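Local coordinates for protein putative PLP-dependent aminotransferase (Bacillus cereus ATCC 10987, PDB 3JU7) that probably acts as a pyridoxal phosphate-dependent aminotransferase of the DegT/DnrJ/EryC1/StrS family, and binds calcium, at residues I45-R53 with F166-Q177. Residues are numbered along the deposited sequence; the frame is centred on the assembly and turned at random.
Sequences IMSGFFQNR and FGLMNGGMHYGQ
Phe49 turns one edge to the face of Phe166 in an offset T-shaped pair, planes at 81°, its CE2 reaching 3.3 Å from Phe166 CE2. One face of the same ring lies over His174 as an offset stack, while the methyl CE of selenomethionine Met169 touches Phe49 CD1 (3.6 Å). Phe50 meets His174 obliquely, its CE1 3.2 Å from His174 ND1, and Ile45 places CG2 at the edge of Phe166, in its ring plane. With CG anti to the backbone N (chi1 -173°), the His174 ring extends between the two phenylalanines, and Gly167 N fixes the ring by donating to His174 NE2 (3.1 Å) nearly in the ring plane.

Beyond the rings the contact becomes polar. Bent at chi2 (70°), Gln177 brings NE2 within 3.0 Å of Phe50 O, above the carbonyl plane; Arg53 N reaches the same oxygen from the opposite face. A weak bond also runs from Gln177 NE2 to Arg53 O, and Gln177 NE2 lies over one face of the Arg53 guanidinium, the two planes being well inclined to each other. One water bonds to four groups, donating to Phe49 O and, at 2.7 Å from its oxygen, to Gln177 OE1, and accepting from His174 N and Gln51 NE2.

In the second shell, Arg53 NH1 holds Gln51 OE1 and NH2 forms a salt bridge with Asp178, while Tyr202 stacks on Phe50. The end of helix 36-48 is thus joined to the beta hairpin 169-174 by an aromatic core bordered by an amide and water network, which supplies donors to Phe49 O and Phe50 O just past the helix end.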
ATOM      1  N   ILE A  45     -20.475  -4.368   4.874  1.00 24.31           N
ATOM      2  CA  ILE A  45     -20.065  -3.640   6.070  1.00 23.09           C
ATOM      3  C   ILE A  45     -21.085  -2.520   6.417  1.00 22.48           C
ATOM      4  O   ILE A  45     -21.469  -2.341   7.570  1.00 22.90           O
ATOM      5  CB  ILE A  45     -18.656  -3.072   5.889  1.00 23.32           C
ATOM      6  CG1 ILE A  45     -17.631  -4.223   5.872  1.00 22.30           C
ATOM      7  CG2 ILE A  45     -18.310  -2.127   7.035  1.00 23.43           C
ATOM      8  CD1 ILE A  45     -16.266  -3.784   5.371  1.00 21.90           C
HETATM    9  N   MSE A  46     -21.527  -1.785   5.410  1.00 21.20           N
HETATM   10  CA  MSE A  46     -22.477  -0.678   5.626  1.00 23.29           C
HETATM   11  C   MSE A  46     -23.783  -1.178   6.216  1.00 21.89           C
HETATM   12  O   MSE A  46     -24.307  -0.608   7.163  1.00 21.84           O
HETATM   13  CB  MSE A  46     -22.711   0.112   4.319  1.00 18.61           C
HETATM   14  CG  MSE A  46     -21.533   0.973   3.938  1.00 20.56           C
HETATM   15 SE   MSE A  46     -21.043   2.213   5.352  0.75 11.60          SE
HETATM   16  CE  MSE A  46     -22.833   2.915   5.665  1.00 15.39           C
ATOM     17  N   SER A  47     -24.275  -2.283   5.686  1.00 23.70           N
ATOM     18  CA  SER A  47     -25.494  -2.882   6.202  1.00 27.03           C
ATOM     19  C   SER A  47     -25.295  -3.559   7.534  1.00 26.49           C
ATOM     20  O   SER A  47     -26.126  -3.461   8.430  1.00 26.42           O
ATOM     21  CB  SER A  47     -26.011  -3.934   5.239  1.00 26.80           C
ATOM     22  OG  SER A  47     -26.527  -3.282   4.117  1.00 38.49           O
ATOM     23  N   GLY A  48     -24.202  -4.283   7.641  1.00 28.54           N
ATOM     24  CA  GLY A  48     -23.960  -5.120   8.801  1.00 28.23           C
ATOM     25  C   GLY A  48     -23.521  -4.320   9.999  1.00 28.29           C
ATOM     26  O   GLY A  48     -23.996  -4.567  11.096  1.00 26.86           O
ATOM     27  N   PHE A  49     -22.627  -3.351   9.797  1.00 27.78           N
ATOM     28  CA  PHE A  49     -22.099  -2.612  10.925  1.00 26.41           C
ATOM     29  C   PHE A  49     -22.600  -1.179  11.074  1.00 25.72           C
ATOM     30  O   PHE A  49     -22.834  -0.737  12.208  1.00 25.60           O
ATOM     31  CB  PHE A  49     -20.564  -2.621  10.887  1.00 28.68           C
ATOM     32  CG  PHE A  49     -19.948  -3.971  11.189  1.00 29.58           C
ATOM     33  CD1 PHE A  49     -20.506  -4.834  12.105  1.00 45.44           C
ATOM     34  CD2 PHE A  49     -18.776  -4.355  10.585  1.00 46.50           C
ATOM     35  CE1 PHE A  49     -19.920  -6.075  12.373  1.00 46.02           C
ATOM     36  CE2 PHE A  49     -18.189  -5.592  10.870  1.00 44.44           C
ATOM     37  CZ  PHE A  49     -18.763  -6.442  11.753  1.00 35.39           C
ATOM     38  N   PHE A  50     -22.748  -0.437   9.978  1.00 22.44           N
ATOM     39  CA  PHE A  50     -22.944   1.005  10.104  1.00 21.80           C
ATOM     40  C   PHE A  50     -24.348   1.520   9.852  1.00 23.94           C
ATOM     41  O   PHE A  50     -24.536   2.715   9.612  1.00 21.86           O
ATOM     42  CB  PHE A  50     -21.955   1.741   9.230  1.00 23.66           C
ATOM     43  CG  PHE A  50     -20.524   1.569   9.655  1.00 23.89           C
ATOM     44  CD1 PHE A  50     -20.053   2.215  10.769  1.00 25.93           C
ATOM     45  CD2 PHE A  50     -19.651   0.769   8.929  1.00 26.27           C
ATOM     46  CE1 PHE A  50     -18.722   2.072  11.167  1.00 31.75           C
ATOM     47  CE2 PHE A  50     -18.313   0.626   9.331  1.00 26.69           C
ATOM     48  CZ  PHE A  50     -17.865   1.275  10.439  1.00 25.45           C
ATOM     49  N   GLN A  51     -25.314   0.613   9.924  1.00 25.04           N
ATOM     50  CA  GLN A  51     -26.726   0.924   9.803  1.00 27.51           C
ATOM     51  C   GLN A  51     -26.987   1.719   8.543  1.00 26.70           C
ATOM     52  O   GLN A  51     -27.874   2.562   8.528  1.00 24.66           O
ATOM     53  CB  GLN A  51     -27.224   1.681  11.051  1.00 29.32           C
ATOM     54  CG  GLN A  51     -27.158   0.866  12.354  1.00 34.31           C
ATOM     55  CD  GLN A  51     -27.410   1.721  13.606  1.00 44.64           C
ATOM     56  OE1 GLN A  51     -28.293   2.575  13.621  1.00 49.74           O
ATOM     57  NE2 GLN A  51     -26.627   1.492  14.658  1.00 43.79           N
ATOM     58  N   ASN A  52     -26.208   1.454   7.486  1.00 24.88           N
ATOM     59  CA  ASN A  52     -26.371   2.152   6.225  1.00 23.45           C
ATOM     60  C   ASN A  52     -26.401   3.663   6.358  1.00 25.07           C
ATOM     61  O   ASN A  52     -27.158   4.347   5.644  1.00 25.03           O
ATOM     62  CB  ASN A  52     -27.671   1.677   5.517  1.00 25.15           C
ATOM     63  CG  ASN A  52     -27.504   0.333   4.841  1.00 24.54           C
ATOM     64  OD1 ASN A  52     -26.510   0.083   4.145  1.00 32.42           O
ATOM     65  ND2 ASN A  52     -28.443  -0.543   5.066  1.00 31.73           N
ATOM     66  N   ARG A  53     -25.599   4.188   7.282  1.00 22.35           N
ATOM     67  CA  ARG A  53     -25.428   5.604   7.433  1.00 21.89           C
ATOM     68  C   ARG A  53     -23.918   5.873   7.377  1.00 23.66           C
ATOM     69  O   ARG A  53     -23.137   5.291   8.159  1.00 19.71           O
ATOM     70  CB  ARG A  53     -25.985   6.085   8.772  1.00 24.26           C
ATOM     71  CG  ARG A  53     -27.434   5.792   9.013  1.00 27.20           C
ATOM     72  CD  ARG A  53     -28.021   6.771  10.057  1.00 32.99           C
ATOM     73  NE  ARG A  53     -27.335   6.684  11.348  1.00 35.89           N
ATOM     74  CZ  ARG A  53     -27.588   5.761  12.278  1.00 43.71           C
ATOM     75  NH1 ARG A  53     -28.511   4.809  12.077  1.00 39.80           N
ATOM     76  NH2 ARG A  53     -26.917   5.776  13.420  1.00 44.18           N
ATOM     77  N   PHE A 166     -11.954  -2.904  14.607  1.00 24.70           N
ATOM     78  CA  PHE A 166     -13.081  -3.267  13.758  1.00 24.31           C
ATOM     79  C   PHE A 166     -13.851  -4.394  14.410  1.00 23.56           C
ATOM     80  O   PHE A 166     -13.274  -5.355  14.885  1.00 24.41           O
ATOM     81  CB  PHE A 166     -12.608  -3.684  12.373  1.00 24.20           C
ATOM     82  CG  PHE A 166     -13.683  -3.752  11.370  1.00 26.98           C
ATOM     83  CD1 PHE A 166     -14.290  -2.591  10.912  1.00 31.37           C
ATOM     84  CD2 PHE A 166     -14.110  -4.982  10.866  1.00 26.09           C
ATOM     85  CE1 PHE A 166     -15.299  -2.651   9.974  1.00 22.98           C
ATOM     86  CE2 PHE A 166     -15.115  -5.053   9.942  1.00 30.52           C
ATOM     87  CZ  PHE A 166     -15.724  -3.887   9.488  1.00 28.47           C
ATOM     88  N   GLY A 167     -15.169  -4.304  14.351  1.00 24.15           N
ATOM     89  CA  GLY A 167     -16.030  -5.273  14.966  1.00 21.63           C
ATOM     90  C   GLY A 167     -16.394  -4.905  16.383  1.00 22.34           C
ATOM     91  O   GLY A 167     -17.127  -5.628  17.008  1.00 26.81           O
ATOM     92  N   LEU A 168     -15.883  -3.785  16.904  1.00 25.86           N
ATOM     93  CA  LEU A 168     -16.196  -3.325  18.273  1.00 24.68           C
ATOM     94  C   LEU A 168     -17.596  -2.698  18.373  1.00 26.81           C
ATOM     95  O   LEU A 168     -17.861  -1.612  17.827  1.00 29.70           O
ATOM     96  CB  LEU A 168     -15.155  -2.321  18.770  1.00 21.59           C
ATOM     97  CG  LEU A 168     -15.385  -1.766  20.165  1.00 24.18           C
ATOM     98  CD1 LEU A 168     -15.458  -2.923  21.208  1.00 19.00           C
ATOM     99  CD2 LEU A 168     -14.242  -0.745  20.495  1.00 23.65           C
HETATM  100  N   MSE A 169     -18.453  -3.377  19.121  1.00 27.03           N
HETATM  101  CA  MSE A 169     -19.848  -3.017  19.363  1.00 28.83           C
HETATM  102  C   MSE A 169     -20.087  -2.646  20.818  1.00 29.26           C
HETATM  103  O   MSE A 169     -19.519  -3.251  21.720  1.00 30.43           O
HETATM  104  CB  MSE A 169     -20.716  -4.245  19.113  1.00 29.00           C
HETATM  105  CG  MSE A 169     -20.512  -4.896  17.762  1.00 34.23           C
HETATM  106 SE   MSE A 169     -21.315  -3.807  16.435  0.75 35.65          SE
HETATM  107  CE  MSE A 169     -21.979  -5.233  15.338  1.00 34.07           C
ATOM    108  N   ASN A 170     -20.971  -1.693  21.056  1.00 29.02           N
ATOM    109  CA  ASN A 170     -21.326  -1.304  22.416  1.00 27.79           C
ATOM    110  C   ASN A 170     -22.743  -0.789  22.361  1.00 28.74           C
ATOM    111  O   ASN A 170     -23.031   0.198  21.691  1.00 27.19           O
ATOM    112  CB  ASN A 170     -20.380  -0.221  22.943  1.00 28.62           C
ATOM    113  CG  ASN A 170     -20.644   0.153  24.397  1.00 29.28           C
ATOM    114  OD1 ASN A 170     -21.432  -0.486  25.072  1.00 27.34           O
ATOM    115  ND2 ASN A 170     -19.940   1.184  24.890  1.00 31.26           N
ATOM    116  N   GLY A 171     -23.630  -1.487  23.059  1.00 30.85           N
ATOM    117  CA  GLY A 171     -25.040  -1.163  23.063  1.00 30.77           C
ATOM    118  C   GLY A 171     -25.596  -1.263  21.669  1.00 31.34           C
ATOM    119  O   GLY A 171     -26.391  -0.441  21.269  1.00 33.53           O
ATOM    120  N   GLY A 172     -25.144  -2.250  20.917  1.00 32.67           N
ATOM    121  CA  GLY A 172     -25.598  -2.431  19.549  1.00 32.69           C
ATOM    122  C   GLY A 172     -25.124  -1.383  18.556  1.00 33.38           C
ATOM    123  O   GLY A 172     -25.647  -1.299  17.455  1.00 35.73           O
HETATM  124  N   MSE A 173     -24.132  -0.580  18.895  1.00 30.42           N
HETATM  125  CA  MSE A 173     -23.640   0.364  17.917  1.00 28.85           C
HETATM  126  C   MSE A 173     -22.193   0.033  17.629  1.00 27.33           C
HETATM  127  O   MSE A 173     -21.434  -0.287  18.551  1.00 25.74           O
HETATM  128  CB  MSE A 173     -23.794   1.787  18.441  1.00 31.03           C
HETATM  129  CG  MSE A 173     -22.752   2.778  17.952  1.00 33.13           C
HETATM  130 SE   MSE A 173     -23.250   4.561  18.465  0.75 30.54          SE
HETATM  131  CE  MSE A 173     -21.508   5.285  18.782  1.00 28.95           C
ATOM    132  N   HIS A 174     -21.815   0.117  16.347  1.00 26.04           N
ATOM    133  CA  HIS A 174     -20.444  -0.130  15.957  1.00 24.09           C
ATOM    134  C   HIS A 174     -19.594   1.100  16.280  1.00 23.97           C
ATOM    135  O   HIS A 174     -20.030   2.233  16.106  1.00 24.76           O
ATOM    136  CB  HIS A 174     -20.336  -0.491  14.483  1.00 23.74           C
ATOM    137  CG  HIS A 174     -18.958  -0.911  14.076  1.00 27.82           C
ATOM    138  ND1 HIS A 174     -18.051  -0.040  13.523  1.00 36.45           N
ATOM    139  CD2 HIS A 174     -18.324  -2.102  14.169  1.00 28.41           C
ATOM    140  CE1 HIS A 174     -16.920  -0.676  13.286  1.00 39.19           C
ATOM    141  NE2 HIS A 174     -17.061  -1.930  13.670  1.00 26.56           N
ATOM    142  N   TYR A 175     -18.375   0.861  16.740  1.00 22.87           N
ATOM    143  CA  TYR A 175     -17.468   1.937  17.054  1.00 24.07           C
ATOM    144  C   TYR A 175     -17.260   2.853  15.857  1.00 26.03           C
ATOM    145  O   TYR A 175     -16.893   2.362  14.788  1.00 27.43           O
ATOM    146  CB  TYR A 175     -16.104   1.397  17.473  1.00 24.26           C
ATOM    147  CG  TYR A 175     -15.237   2.535  17.899  1.00 26.45           C
ATOM    148  CD1 TYR A 175     -15.401   3.094  19.151  1.00 22.46           C
ATOM    149  CD2 TYR A 175     -14.325   3.114  17.036  1.00 27.33           C
ATOM    150  CE1 TYR A 175     -14.668   4.157  19.560  1.00 23.53           C
ATOM    151  CE2 TYR A 175     -13.560   4.214  17.448  1.00 28.63           C
ATOM    152  CZ  TYR A 175     -13.755   4.726  18.719  1.00 23.15           C
ATOM    153  OH  TYR A 175     -13.045   5.808  19.193  1.00 19.12           O
ATOM    154  N   GLY A 176     -17.489   4.154  16.074  1.00 24.75           N
ATOM    155  CA  GLY A 176     -17.283   5.214  15.086  1.00 25.64           C
ATOM    156  C   GLY A 176     -18.532   5.712  14.358  1.00 25.00           C
ATOM    157  O   GLY A 176     -18.468   6.659  13.559  1.00 26.58           O
ATOM    158  N   GLN A 177     -19.661   5.072  14.636  1.00 24.62           N
ATOM    159  CA  GLN A 177     -20.917   5.330  13.915  1.00 22.65           C
ATOM    160  C   GLN A 177     -21.204   6.825  13.862  1.00 23.47           C
ATOM    161  O   GLN A 177     -21.103   7.510  14.893  1.00 25.28           O
ATOM    162  CB  GLN A 177     -22.062   4.581  14.596  1.00 21.28           C
ATOM    163  CG  GLN A 177     -23.476   4.770  13.954  1.00 20.55           C
ATOM    164  CD  GLN A 177     -23.575   4.091  12.600  1.00 24.74           C
ATOM    165  OE1 GLN A 177     -23.388   2.872  12.503  1.00 23.35           O
ATOM    166  NE2 GLN A 177     -23.811   4.877  11.536  1.00 18.30           N
TER
HETATM  167  O   HOH W   1     -23.728   0.905  14.269  1.00 23.70           O